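Local structure of Lmo2125 protein (Listeria monocytogenes serovar 1/2a, 5TU0) at residues Pro62-Ser67 against Asp286-Trp291; Lys274-Ser279 against Tyr294-Lys299; Gly28-Glu31 against Lys37-Val40; Val13-Asp16 against Tyr22-Lys25. The protein binds maltose and, as a lipoprotein of the solute-binding protein 1 family, probably delivers it to a membrane transporter for uptake. The protein carries 2 engineered substitutions. One frame throughout, in Å; residues are numbered along the deposited sequence. Where two conformers were deposited one is given.

Contact 1 (Pro62-Ser67 against Asp286-Trp291); sequences PDVMMS and DVAQKW. With TTN (tartronate), chain C.
Val-64 meets helix 285-295 with both of its methyl groups, one for each of two successive helical turns. CG1 lies 3.6 Å from CB of Ala-288, and CG2 lies 3.8 Å from CD1 of Trp-291, approaching the indole obliquely near the pyrrole nitrogen. Val-64 was modelled in two conformers, and these distances belong to one of them, so the exact fit of the methyls is less certain than the burial of the residue. The spacing of Ala-288 and Trp-291 by three residues puts both on the helix face turned to the strand. In Trp-291, CG stands anti to the backbone N (chi1 177°), which places CD1 against CG2 of Val-64, and the ring also makes edge-to-face contacts with Trp-276 and Phe-30. Strand 64-68 is fixed in its turn by backbone hydrogen bonds from Val-64 to Thr-12 and Ser-14, while the carboxylate of the preceding Asp-63 accepts from Thr-12 N, Ser-282 OG and Asn-284 ND2. At the outer end of the helix segment, the backbone N of Asp-286 donates to O1 of tartronate (3.1 Å, 140°), an anion that also bonds to Lys-285 N and Lys-283 O. The chemistry is thus divided: apolar packing without hydrogen bonds joins strand to helix, whereas the N-terminal turn, whose dipole would probably favour a negative charge, holds the carboxylate ligand.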
# COMPACT_ATOMS: atom_id res chain seq x y z
N PRO A 62 2.15 6.42 -24.23
CA PRO A 62 0.75 5.97 -24.30
C PRO A 62 -0.19 7.07 -23.81
O PRO A 62 0.24 8.01 -23.12
CB PRO A 62 0.73 4.78 -23.32
CG PRO A 62 1.79 5.10 -22.34
CD PRO A 62 2.88 5.71 -23.16
N ASP A 63 -1.47 6.98 -24.18
CA ASP A 63 -2.46 7.95 -23.74
C ASP A 63 -2.89 7.74 -22.31
O ASP A 63 -3.09 8.71 -21.56
CB ASP A 63 -3.70 7.87 -24.61
CG ASP A 63 -3.42 8.23 -26.03
OD1 ASP A 63 -2.99 9.38 -26.26
OD2 ASP A 63 -3.65 7.38 -26.92
N VAL A 64 -3.08 6.47 -21.91
CA VAL A 64 -3.48 6.14 -20.55
C VAL A 64 -2.64 4.98 -20.02
O VAL A 64 -2.17 4.14 -20.78
CB VAL A 64 -4.98 5.79 -20.43
CG1 VAL A 64 -5.85 6.99 -20.75
CG2 VAL A 64 -5.31 4.61 -21.32
N MET A 65 -2.45 4.97 -18.71
CA MET A 65 -1.68 3.95 -18.04
C MET A 65 -2.09 3.92 -16.57
O MET A 65 -2.99 4.64 -16.17
CB MET A 65 -0.19 4.25 -18.22
CG MET A 65 0.29 5.52 -17.51
SD MET A 65 1.40 6.55 -18.50
CE MET A 65 0.14 7.35 -19.48
N MET A 66 -1.44 3.10 -15.77
CA MET A 66 -1.75 3.04 -14.36
C MET A 66 -0.56 3.54 -13.55
O MET A 66 0.57 3.63 -14.06
CB MET A 66 -2.10 1.61 -13.95
CG MET A 66 -3.32 1.05 -14.68
SD MET A 66 -3.59 -0.72 -14.34
CE MET A 66 -3.76 -0.70 -12.58
N SER A 67 -0.82 3.87 -12.29
CA SER A 67 0.22 4.29 -11.38
C SER A 67 -0.18 3.98 -9.95
O SER A 67 -1.37 4.05 -9.61
CB SER A 67 0.48 5.80 -11.50
OG SER A 67 1.41 6.25 -10.52
N ASP A 286 -9.95 13.63 -24.56
CA ASP A 286 -11.40 13.43 -24.41
C ASP A 286 -11.70 11.94 -24.37
O ASP A 286 -12.42 11.48 -23.48
CB ASP A 286 -12.22 14.09 -25.54
CG ASP A 286 -12.18 15.61 -25.50
OD1 ASP A 286 -11.91 16.19 -24.43
OD2 ASP A 286 -12.46 16.22 -26.56
N VAL A 287 -11.15 11.18 -25.32
CA VAL A 287 -11.36 9.73 -25.33
C VAL A 287 -10.72 9.08 -24.10
O VAL A 287 -11.28 8.14 -23.53
CB VAL A 287 -10.86 9.06 -26.63
CG1 VAL A 287 -11.05 7.55 -26.55
CG2 VAL A 287 -11.63 9.60 -27.82
N ALA A 288 -9.55 9.59 -23.68
CA ALA A 288 -8.87 9.09 -22.48
C ALA A 288 -9.75 9.27 -21.22
O ALA A 288 -9.81 8.38 -20.35
CB ALA A 288 -7.54 9.81 -22.28
N GLN A 289 -10.42 10.42 -21.13
CA GLN A 289 -11.33 10.71 -20.00
C GLN A 289 -12.47 9.69 -20.00
O GLN A 289 -12.84 9.15 -18.94
CB GLN A 289 -11.90 12.13 -20.08
CG GLN A 289 -12.93 12.44 -19.00
CD GLN A 289 -12.32 12.50 -17.61
OE1 GLN A 289 -11.48 13.35 -17.33
NE2 GLN A 289 -12.75 11.60 -16.72
N LYS A 290 -13.00 9.42 -21.19
CA LYS A 290 -14.06 8.43 -21.33
C LYS A 290 -13.54 7.05 -20.88
O LYS A 290 -14.25 6.34 -20.22
CB LYS A 290 -14.62 8.42 -22.75
CG LYS A 290 -15.39 9.70 -23.10
CD LYS A 290 -15.84 9.66 -24.55
CE LYS A 290 -16.71 10.86 -24.94
NZ LYS A 290 -15.95 12.14 -24.90
N TRP A 291 -12.30 6.73 -21.20
CA TRP A 291 -11.70 5.44 -20.77
C TRP A 291 -11.63 5.33 -19.25
O TRP A 291 -11.97 4.30 -18.70
CB TRP A 291 -10.30 5.23 -21.38
CG TRP A 291 -9.65 3.97 -20.89
CD1 TRP A 291 -8.77 3.85 -19.86
CD2 TRP A 291 -9.90 2.65 -21.36
NE1 TRP A 291 -8.43 2.53 -19.67
CE2 TRP A 291 -9.12 1.77 -20.58
CE3 TRP A 291 -10.71 2.11 -22.36
CZ2 TRP A 291 -9.10 0.39 -20.80
CZ3 TRP A 291 -10.70 0.73 -22.58
CH2 TRP A 291 -9.90 -0.11 -21.79
C1 TTN C . -8.48 15.84 -27.34
C2 TTN C . -7.43 16.79 -27.87
C3 TTN C . -6.22 16.84 -26.99
O1 TTN C . -9.00 16.09 -26.23
O2 TTN C . -8.80 14.83 -28.01
O3 TTN C . -7.01 16.41 -29.19
O4 TTN C . -5.97 15.88 -26.23
O5 TTN C . -5.48 17.85 -27.05

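Contact 2 (Lys274-Ser279 against Tyr294-Lys299); sequences KGWVVS and YVTNQK
The backbones of Trp-276 and Val-295 stay well apart, their CA atoms 8.4 Å from each other, so the space between strand and helix end is bridged by side chains. Val-295 sets one methyl over the five-membered ring of the indole: CG1 sits 3.5 Å from the centroid of that ring and 14° off its normal, a CH-pi contact over the face. Its other methyl, CG2, comes 3.4 Å from NE1 of Trp-276 and reaches on toward CE2 and CZ2, so both methyls lie over the same face, CG2 nearer the nitrogen's edge of it. With chi1 at 73°, CG1 is wedged between the backbone N and the carbonyl carbon, and this rotation is what presents both methyls to the indole. Thr-296 adds a looser touch, CG2 to CD1 of Trp-276 at 4.3 Å, where the helix ends; its OG1 turns back to Leu-292 O and also bonds to Asn-88. Trp-276 projects from strand 272-278, which pairs with strands 64-68 and 105-121, and its indole is further packed by Leu-292 of helix 285-295 and by Val-23 of helix 17-34. Tyr-22 and Ile-26 of helix 17-34 in turn lie against Val-295.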
# COMPACT_ATOMS: atom_id res chain seq x y z
N LYS A 274 -3.80 1.56 -6.74
CA LYS A 274 -3.47 2.06 -8.05
C LYS A 274 -4.65 2.80 -8.68
O LYS A 274 -5.83 2.50 -8.42
CB LYS A 274 -3.07 0.90 -8.97
CG LYS A 274 -1.90 0.04 -8.51
CD LYS A 274 -1.55 -0.97 -9.60
CE LYS A 274 -0.49 -2.00 -9.20
NZ LYS A 274 -1.11 -3.06 -8.37
N GLY A 275 -4.31 3.76 -9.53
CA GLY A 275 -5.28 4.53 -10.28
C GLY A 275 -4.91 4.54 -11.75
O GLY A 275 -3.77 4.23 -12.14
N TRP A 276 -5.89 4.89 -12.58
CA TRP A 276 -5.66 5.08 -13.99
C TRP A 276 -5.32 6.56 -14.18
O TRP A 276 -5.93 7.44 -13.55
CB TRP A 276 -6.91 4.71 -14.79
CG TRP A 276 -7.09 3.26 -14.97
CD1 TRP A 276 -7.81 2.41 -14.19
CD2 TRP A 276 -6.55 2.47 -16.03
NE1 TRP A 276 -7.76 1.13 -14.72
CE2 TRP A 276 -6.97 1.14 -15.83
CE3 TRP A 276 -5.73 2.76 -17.12
CZ2 TRP A 276 -6.62 0.10 -16.70
CZ3 TRP A 276 -5.38 1.73 -17.99
CH2 TRP A 276 -5.82 0.42 -17.77
N VAL A 277 -4.32 6.83 -15.02
CA VAL A 277 -3.88 8.20 -15.27
C VAL A 277 -3.81 8.47 -16.76
O VAL A 277 -3.74 7.52 -17.55
CB VAL A 277 -2.52 8.47 -14.61
CG1 VAL A 277 -2.61 8.20 -13.11
CG2 VAL A 277 -1.39 7.63 -15.22
N VAL A 278 -3.85 9.75 -17.13
CA VAL A 278 -3.81 10.20 -18.53
C VAL A 278 -2.56 11.02 -18.77
O VAL A 278 -2.25 11.94 -18.02
CB VAL A 278 -5.03 11.08 -18.87
CG1 VAL A 278 -4.96 11.60 -20.30
CG2 VAL A 278 -6.31 10.30 -18.63
N SER A 279 -1.82 10.67 -19.82
CA SER A 279 -0.64 11.43 -20.21
C SER A 279 -1.01 12.88 -20.51
O SER A 279 -1.96 13.14 -21.24
CB SER A 279 -0.01 10.80 -21.45
OG SER A 279 1.01 11.61 -21.99
N TYR A 294 -15.04 4.68 -17.97
CA TYR A 294 -15.42 3.31 -18.33
C TYR A 294 -14.75 2.26 -17.42
O TYR A 294 -15.43 1.46 -16.75
CB TYR A 294 -15.00 3.04 -19.78
CG TYR A 294 -15.23 1.63 -20.27
CD1 TYR A 294 -16.49 1.22 -20.68
CD2 TYR A 294 -14.17 0.72 -20.38
CE1 TYR A 294 -16.71 -0.08 -21.15
CE2 TYR A 294 -14.39 -0.58 -20.85
CZ TYR A 294 -15.67 -0.97 -21.24
OH TYR A 294 -15.92 -2.24 -21.70
N VAL A 295 -13.42 2.27 -17.38
CA VAL A 295 -12.68 1.24 -16.65
C VAL A 295 -12.93 1.27 -15.14
O VAL A 295 -12.74 0.25 -14.46
CB VAL A 295 -11.15 1.27 -17.01
CG1 VAL A 295 -10.46 2.47 -16.37
CG2 VAL A 295 -10.44 0.01 -16.54
N THR A 296 -13.37 2.42 -14.61
CA THR A 296 -13.66 2.54 -13.18
C THR A 296 -15.16 2.42 -12.86
O THR A 296 -15.56 2.64 -11.71
CB THR A 296 -13.05 3.82 -12.53
OG1 THR A 296 -13.59 5.00 -13.14
CG2 THR A 296 -11.56 3.83 -12.67
N ASN A 297 -16.01 2.07 -13.84
CA ASN A 297 -17.43 1.88 -13.53
C ASN A 297 -17.61 0.52 -12.83
O ASN A 297 -16.66 -0.28 -12.75
CB ASN A 297 -18.37 2.09 -14.73
CG ASN A 297 -18.29 0.99 -15.79
OD1 ASN A 297 -17.86 -0.13 -15.54
ND2 ASN A 297 -18.72 1.33 -17.00
N GLN A 298 -18.81 0.27 -12.33
CA GLN A 298 -19.05 -0.97 -11.57
C GLN A 298 -18.82 -2.25 -12.37
O GLN A 298 -18.16 -3.15 -11.88
CB GLN A 298 -20.48 -0.99 -11.02
CG GLN A 298 -20.78 -2.25 -10.22
CD GLN A 298 -22.16 -2.24 -9.60
OE1 GLN A 298 -22.90 -1.28 -9.73
NE2 GLN A 298 -22.50 -3.33 -8.91
N LYS A 299 -19.35 -2.32 -13.59
CA LYS A 299 -19.19 -3.51 -14.42
C LYS A 299 -17.71 -3.88 -14.63
O LYS A 299 -17.30 -5.02 -14.39
CB LYS A 299 -19.88 -3.31 -15.79
CG LYS A 299 -19.86 -4.54 -16.70
CD LYS A 299 -20.67 -4.32 -17.97
CE LYS A 299 -20.73 -5.57 -18.84
NZ LYS A 299 -19.39 -5.95 -19.36

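Contact 3 (Gly28-Glu31 against Lys37-Val40); sequences GDFE and KVKV
Phe-30 and Glu-31 both lean on Val-38, Phe-30 touching it with its ring and Glu-31 with its stem and carboxylate. Phe-30 comes first along helix 17-34. The phenylalanine and valine side chains cross at about a right angle, CD2 of Phe-30 lying 3.8 Å from CG2 of Val-38. Beyond this touch the ring belongs to a larger aromatic group, packing on Tyr-294 of helix 285-295.

Glu-31 follows and carries most of the contact. Its chain is extended beyond CG (chi2 180°), so the stem runs over Val-38, with CG 3.8 Å from the same methyl, CG2, that Phe-30 uses. The carboxylate then ends at the strand backbone: Val-38 N donates to Glu-31 OE2 at 2.9 Å and a nearly straight 165°, and OE2 receives it on its anti lone pair, the one turned away from the other carboxylate oxygen. Lys-37 adds little beyond its backbone and the stem of its side chain. Its NZ is 6.8 Å from OE2 of Glu-31, too far for a salt bridge, although a mild electrostatic attraction is plausible.

Lys-37 and Lys-39 hold the strand to strand 10-15 by backbone hydrogen bonds. The N-H of Val-38 points to the edge away from strand 10-15, where the carboxylate of Glu-31 receives it. Strand 10-15, helix 17-34 and strand 37-42 form a beta-alpha-beta crossover between parallel neighbours, a unit common in the lobes of extracellular solute-binding proteins.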
# COMPACT_ATOMS: atom_id res chain seq x y z
N GLY A 28 -13.39 -4.12 -25.99
CA GLY A 28 -14.38 -4.23 -27.06
C GLY A 28 -15.62 -3.36 -26.91
O GLY A 28 -16.00 -2.65 -27.84
N ASP A 29 -16.25 -3.42 -25.74
CA ASP A 29 -17.48 -2.65 -25.51
C ASP A 29 -17.21 -1.13 -25.51
O ASP A 29 -18.07 -0.34 -25.95
CB ASP A 29 -18.18 -3.13 -24.25
CG ASP A 29 -18.71 -4.54 -24.39
OD1 ASP A 29 -19.16 -4.91 -25.48
OD2 ASP A 29 -18.69 -5.28 -23.39
N PHE A 30 -16.01 -0.75 -25.07
CA PHE A 30 -15.60 0.66 -25.10
C PHE A 30 -15.41 1.11 -26.55
O PHE A 30 -15.86 2.20 -26.94
CB PHE A 30 -14.32 0.86 -24.32
CG PHE A 30 -13.83 2.27 -24.33
CD1 PHE A 30 -14.34 3.19 -23.41
CD2 PHE A 30 -12.88 2.69 -25.24
CE1 PHE A 30 -13.89 4.51 -23.40
CE2 PHE A 30 -12.43 4.01 -25.25
CZ PHE A 30 -12.93 4.92 -24.32
N GLU A 31 -14.73 0.28 -27.34
CA GLU A 31 -14.52 0.56 -28.78
C GLU A 31 -15.85 0.80 -29.50
O GLU A 31 -15.99 1.78 -30.24
CB GLU A 31 -13.78 -0.59 -29.45
CG GLU A 31 -12.33 -0.71 -29.00
CD GLU A 31 -11.59 -1.85 -29.66
OE1 GLU A 31 -12.23 -2.87 -30.04
OE2 GLU A 31 -10.36 -1.73 -29.80
N LYS A 37 -10.61 2.83 -31.74
CA LYS A 37 -9.82 1.60 -31.75
C LYS A 37 -8.85 1.74 -30.58
O LYS A 37 -8.15 2.74 -30.48
CB LYS A 37 -9.09 1.39 -33.07
CG LYS A 37 -8.31 0.07 -33.07
CD LYS A 37 -7.89 -0.39 -34.45
CE LYS A 37 -7.28 -1.79 -34.36
NZ LYS A 37 -7.07 -2.42 -35.69
N VAL A 38 -8.86 0.77 -29.67
CA VAL A 38 -7.97 0.78 -28.52
C VAL A 38 -6.78 -0.12 -28.85
O VAL A 38 -6.97 -1.27 -29.24
CB VAL A 38 -8.67 0.27 -27.25
CG1 VAL A 38 -7.68 0.13 -26.09
CG2 VAL A 38 -9.82 1.18 -26.87
N LYS A 39 -5.58 0.43 -28.72
CA LYS A 39 -4.33 -0.30 -28.92
C LYS A 39 -3.81 -0.62 -27.53
O LYS A 39 -3.59 0.30 -26.72
CB LYS A 39 -3.34 0.57 -29.69
CG LYS A 39 -1.95 -0.03 -29.87
CD LYS A 39 -1.04 0.95 -30.58
CE LYS A 39 0.38 0.43 -30.71
NZ LYS A 39 1.22 1.35 -31.53
N VAL A 40 -3.62 -1.90 -27.23
CA VAL A 40 -3.14 -2.32 -25.93
C VAL A 40 -1.65 -2.67 -26.00
O VAL A 40 -1.24 -3.50 -26.80
CB VAL A 40 -3.91 -3.54 -25.41
CG1 VAL A 40 -3.43 -3.94 -24.01
CG2 VAL A 40 -5.41 -3.24 -25.37

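Contact 4 (Val13-Asp16 against Tyr22-Lys25); sequences VSVD and YVNK
Val-23 reaches from helix 17-34 toward strand 10-15 and divides its two methyls between Val-13 and Val-15. Its CB points at the strand, and the CA atoms of Val-23 and Val-15 are 8.2 Å apart, a separation that the branched side chains span. From CB, the CG1 branch is anti to the backbone N (chi1 172°) and runs out to meet CG1 of Val-13 at 3.9 Å, the two side chains pointing at each other tip to tip. The CG2 branch swings the other way along the strand and settles against both methyls of Val-15, CG1 and CG2 each standing 4.0 Å from it, at a slant. Ser-14, between the two valines, points away from the helix, as the two-residue repeat of a strand requires. Around this trio, Trp-276 of strand 272-278 touches Val-13 and Val-15, and Val-40 of the neighbouring strand 37-42 packs on Val-23. Farther along, Asp-16 caps the start of the same helix, its OD1 accepting from Gly-18 N. Methyl contacts with no hydrogen bond between the segments are consistent with helix and strand being held by dispersion and the exclusion of water, and the side-chain shapes probably set their spacing.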
# COMPACT_ATOMS: atom_id res chain seq x y z
N VAL A 13 -3.42 2.25 -24.67
CA VAL A 13 -3.55 1.89 -23.26
C VAL A 13 -2.36 1.03 -22.92
O VAL A 13 -2.18 -0.02 -23.54
CB VAL A 13 -4.86 1.10 -23.01
CG1 VAL A 13 -4.96 0.61 -21.56
CG2 VAL A 13 -6.05 1.95 -23.40
N SER A 14 -1.53 1.48 -21.98
CA SER A 14 -0.35 0.74 -21.56
C SER A 14 -0.53 0.17 -20.16
O SER A 14 -0.81 0.91 -19.21
CB SER A 14 0.91 1.61 -21.60
OG SER A 14 2.08 0.83 -21.35
N VAL A 15 -0.33 -1.13 -20.03
CA VAL A 15 -0.46 -1.77 -18.73
C VAL A 15 0.58 -2.84 -18.53
O VAL A 15 1.18 -3.35 -19.47
CB VAL A 15 -1.87 -2.40 -18.51
CG1 VAL A 15 -2.93 -1.32 -18.37
CG2 VAL A 15 -2.24 -3.41 -19.61
N ASP A 16 0.80 -3.17 -17.27
CA ASP A 16 1.67 -4.24 -16.87
C ASP A 16 1.10 -5.55 -17.39
O ASP A 16 -0.10 -5.67 -17.63
CB ASP A 16 1.74 -4.27 -15.35
CG ASP A 16 2.75 -5.22 -14.85
OD1 ASP A 16 2.49 -6.45 -14.89
OD2 ASP A 16 3.79 -4.72 -14.37
N TYR A 22 -7.04 -8.62 -19.02
CA TYR A 22 -8.17 -7.88 -18.51
C TYR A 22 -8.53 -6.74 -19.45
O TYR A 22 -9.71 -6.59 -19.83
CB TYR A 22 -7.89 -7.34 -17.10
CG TYR A 22 -8.82 -6.25 -16.68
CD1 TYR A 22 -10.14 -6.52 -16.36
CD2 TYR A 22 -8.37 -4.92 -16.58
CE1 TYR A 22 -11.01 -5.51 -15.99
CE2 TYR A 22 -9.23 -3.90 -16.20
CZ TYR A 22 -10.55 -4.21 -15.89
OH TYR A 22 -11.43 -3.21 -15.51
N VAL A 23 -7.54 -5.94 -19.83
CA VAL A 23 -7.79 -4.82 -20.74
C VAL A 23 -8.32 -5.36 -22.09
O VAL A 23 -9.28 -4.79 -22.65
CB VAL A 23 -6.55 -3.91 -20.90
CG1 VAL A 23 -6.76 -2.87 -21.99
CG2 VAL A 23 -6.26 -3.21 -19.57
N ASN A 24 -7.74 -6.44 -22.59
CA ASN A 24 -8.21 -7.05 -23.85
C ASN A 24 -9.66 -7.53 -23.77
O ASN A 24 -10.42 -7.36 -24.72
CB ASN A 24 -7.28 -8.15 -24.36
CG ASN A 24 -6.07 -7.59 -25.08
OD1 ASN A 24 -6.13 -6.53 -25.70
ND2 ASN A 24 -4.96 -8.30 -25.01
N LYS A 25 -10.03 -8.11 -22.63
CA LYS A 25 -11.40 -8.54 -22.42
C LYS A 25 -12.39 -7.37 -22.45
O LYS A 25 -13.41 -7.46 -23.12
CB LYS A 25 -11.56 -9.28 -21.08
CG LYS A 25 -12.93 -9.91 -20.89
CD LYS A 25 -13.00 -10.77 -19.64
CE LYS A 25 -14.06 -11.85 -19.71
NZ LYS A 25 -13.65 -12.96 -20.60

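Overall arrangement
All four contacts lie on one side of the chain's centre and build a single lobe. Contacts 1, 2 and 4 are buried and purely apolar between their segments; contact 3 is partly exposed, and there a charged side chain bonds to strand backbone. Contacts 1 and 2 share helix 285-295 and use neighbouring strands, 64-68 and 272-278, while contacts 3 and 4 share helix 17-34 of one beta-alpha-beta unit. Trp-276 joins the two pairs, its six-membered ring reaching the valines of contact 4 as its five-membered ring serves contact 2. Contact 2 rests on an indole face under valine methyls, contact 4 on methyls alone, and contact 1 adds an anion site at its outer end.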